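Local coordinates for protein halohydrin epoxidase A (Corynebacterium sp., PDB 4Z9F) that probably catalyses the interconversion of vicinal halohydrins and epoxides with release of hydrogen halide, on a scaffold related to the short-chain dehydrogenases, at residues C[220-224]-C[225-229]. The protein carries 1 engineered substitution. Sequence-based numbering, arbitrary orientation.
Sequences ITFLA and SRRAA
The C-terminal end of helix 213-224 is closed by the residues that follow it, Ser225 folding back on Phe222 and Arg226 on Leu223. Here the carbonyls of Phe222, Leu223 and Ala224, which lack the i+4 N-H bond of a continuing helix, are met by a hydroxyl, a backbone N-H and water. Ser225 OG lies 2.8 Å from Phe222 O, donating to it from slightly off the carbonyl plane. A chi1 of 82° sets the hydroxyl between the backbone N and carbonyl carbon of Ser225, from where it can turn back to that carbonyl. Ser225 OG in turn accepts a nearly straight bond from Arg227 N at 3.1 Å, two residues on, which makes an ST turn of the helix exit. Arg226, the first residue to leave helical geometry and with positive phi, sends its N to Leu223 O at 3.1 Å. In this Rossmann-type fold the turn leads from the helix towards strand 235-238. One water bridges Phe222 O and Ala228 N; another joins Ala224 O to Arg226 NE, meeting the guanidinium at its edge, while Arg226 NH2 forms a salt bridge with Asp74. On the apolar side, Phe222 CZ packs 3.6 Å from Ala228 CB. Arg227 NH2 approaches the ring edge, 3.9 Å from Phe222 CE1, its guanidinium plane turned 83° from the ring. The Phe222 ring also stacks on Phe222 of the second subunit, placing this helix end at a subunit interface.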
ATOM      1  N   ILE C 220     -14.215   6.268 -16.929  1.00 20.08           N
ATOM      2  CA  ILE C 220     -15.142   5.143 -17.006  1.00 18.21           C
ATOM      3  C   ILE C 220     -15.239   4.610 -18.435  1.00 21.47           C
ATOM      4  O   ILE C 220     -15.243   3.394 -18.655  1.00 20.34           O
ATOM      5  CB  ILE C 220     -16.514   5.556 -16.439  1.00 23.30           C
ATOM      6  CG1 ILE C 220     -16.462   5.584 -14.907  1.00 21.62           C
ATOM      7  CG2 ILE C 220     -17.614   4.615 -16.917  1.00 21.32           C
ATOM      8  CD1 ILE C 220     -17.751   6.051 -14.242  1.00 21.24           C
ATOM      9  N   THR C 221     -15.325   5.497 -19.430  1.00 20.77           N
ATOM     10  CA  THR C 221     -15.432   4.996 -20.799  1.00 20.79           C
ATOM     11  C   THR C 221     -14.098   4.459 -21.304  1.00 23.06           C
ATOM     12  O   THR C 221     -14.076   3.553 -22.150  1.00 19.87           O
ATOM     13  CB  THR C 221     -15.973   6.071 -21.752  1.00 23.84           C
ATOM     14  OG1 THR C 221     -15.120   7.221 -21.755  1.00 26.94           O
ATOM     15  CG2 THR C 221     -17.390   6.478 -21.359  1.00 23.74           C
ATOM     16  N   PHE C 222     -12.975   4.991 -20.802  1.00 19.42           N
ATOM     17  CA  PHE C 222     -11.682   4.398 -21.121  1.00 18.81           C
ATOM     18  C   PHE C 222     -11.584   2.983 -20.570  1.00 17.35           C
ATOM     19  O   PHE C 222     -11.126   2.069 -21.269  1.00 20.49           O
ATOM     20  CB  PHE C 222     -10.543   5.261 -20.574  1.00 19.78           C
ATOM     21  CG  PHE C 222      -9.179   4.658 -20.781  1.00 18.97           C
ATOM     22  CD1 PHE C 222      -8.594   4.663 -22.034  1.00 24.46           C
ATOM     23  CD2 PHE C 222      -8.486   4.102 -19.724  1.00 21.74           C
ATOM     24  CE1 PHE C 222      -7.344   4.127 -22.240  1.00 22.24           C
ATOM     25  CE2 PHE C 222      -7.210   3.547 -19.928  1.00 24.80           C
ATOM     26  CZ  PHE C 222      -6.655   3.566 -21.188  1.00 21.39           C
ATOM     27  N   LEU C 223     -12.034   2.771 -19.326  1.00 20.75           N
ATOM     28  CA  LEU C 223     -12.049   1.416 -18.784  1.00 17.23           C
ATOM     29  C   LEU C 223     -13.015   0.527 -19.562  1.00 21.07           C
ATOM     30  O   LEU C 223     -12.660  -0.591 -19.949  1.00 19.72           O
ATOM     31  CB  LEU C 223     -12.399   1.428 -17.294  1.00 17.89           C
ATOM     32  CG  LEU C 223     -11.346   2.108 -16.397  1.00 16.13           C
ATOM     33  CD1 LEU C 223     -11.762   2.096 -14.936  1.00 17.26           C
ATOM     34  CD2 LEU C 223      -9.955   1.470 -16.557  1.00 18.29           C
ATOM     35  N   ALA C 224     -14.222   1.025 -19.845  1.00 22.30           N
ATOM     36  CA  ALA C 224     -15.222   0.220 -20.549  1.00 21.08           C
ATOM     37  C   ALA C 224     -14.775  -0.202 -21.942  1.00 20.95           C
ATOM     38  O   ALA C 224     -15.297  -1.193 -22.467  1.00 21.76           O
ATOM     39  CB  ALA C 224     -16.543   0.991 -20.650  1.00 19.75           C
ATOM     40  N   SER C 225     -13.830   0.527 -22.549  1.00 18.04           N
ATOM     41  CA  SER C 225     -13.351   0.233 -23.898  1.00 21.48           C
ATOM     42  C   SER C 225     -12.483  -1.018 -23.958  1.00 22.63           C
ATOM     43  O   SER C 225     -12.313  -1.588 -25.043  1.00 24.17           O
ATOM     44  CB  SER C 225     -12.532   1.409 -24.438  1.00 24.69           C
ATOM     45  OG  SER C 225     -11.188   1.366 -23.949  1.00 24.13           O
ATOM     46  N   ARG C 226     -11.906  -1.423 -22.830  1.00 18.63           N
ATOM     47  CA  ARG C 226     -10.984  -2.551 -22.689  1.00 18.39           C
ATOM     48  C   ARG C 226      -9.688  -2.361 -23.483  1.00 22.48           C
ATOM     49  O   ARG C 226      -8.904  -3.313 -23.622  1.00 25.82           O
ATOM     50  CB  ARG C 226     -11.653  -3.884 -23.082  1.00 22.68           C
ATOM     51  CG  ARG C 226     -13.038  -4.108 -22.458  1.00 21.17           C
ATOM     52  CD  ARG C 226     -13.623  -5.511 -22.788  1.00 23.70           C
ATOM     53  NE  ARG C 226     -15.093  -5.530 -22.751  1.00 25.61           N
ATOM     54  CZ  ARG C 226     -15.855  -6.554 -23.149  1.00 30.51           C
ATOM     55  NH1 ARG C 226     -15.297  -7.675 -23.606  1.00 24.07           N
ATOM     56  NH2 ARG C 226     -17.183  -6.460 -23.097  1.00 25.81           N
ATOM     57  N   ARG C 227      -9.427  -1.154 -23.993  1.00 21.66           N
ATOM     58  CA  ARG C 227      -8.226  -0.917 -24.788  1.00 19.67           C
ATOM     59  C   ARG C 227      -6.943  -1.058 -23.978  1.00 18.51           C
ATOM     60  O   ARG C 227      -5.884  -1.276 -24.573  1.00 19.10           O
ATOM     61  CB  ARG C 227      -8.273   0.472 -25.435  1.00 20.93           C
ATOM     62  CG  ARG C 227      -9.392   0.619 -26.476  1.00 22.00           C
ATOM     63  CD  ARG C 227      -9.123   1.772 -27.440  1.00 27.55           C
ATOM     64  NE  ARG C 227      -8.974   3.031 -26.731  1.00 33.25           N
ATOM     65  CZ  ARG C 227      -7.897   3.805 -26.771  1.00 28.19           C
ATOM     66  NH1 ARG C 227      -6.848   3.482 -27.523  1.00 28.43           N
ATOM     67  NH2 ARG C 227      -7.882   4.926 -26.067  1.00 33.17           N
ATOM     68  N   ALA C 228      -7.010  -0.919 -22.650  1.00 20.40           N
ATOM     69  CA  ALA C 228      -5.839  -1.094 -21.795  1.00 20.80           C
ATOM     70  C   ALA C 228      -6.108  -2.195 -20.782  1.00 20.45           C
ATOM     71  O   ALA C 228      -5.836  -2.039 -19.589  1.00 21.18           O
ATOM     72  CB  ALA C 228      -5.470   0.213 -21.085  1.00 19.14           C
ATOM     73  N   ALA C 229      -6.622  -3.325 -21.254  1.00 17.98           N
ATOM     74  CA  ALA C 229      -6.997  -4.462 -20.417  1.00 16.73           C
ATOM     75  C   ALA C 229      -5.976  -4.844 -19.340  1.00 17.25           C
ATOM     76  O   ALA C 229      -6.392  -5.250 -18.252  1.00 17.82           O
ATOM     77  CB  ALA C 229      -7.276  -5.682 -21.299  1.00 20.46           C
TER
HETATM   78  O   HOH W   1      -9.379  -0.136 -21.077  1.00 22.94           O
HETATM   79  O   HOH W   2     -16.376  -3.406 -21.303  1.00 21.86           O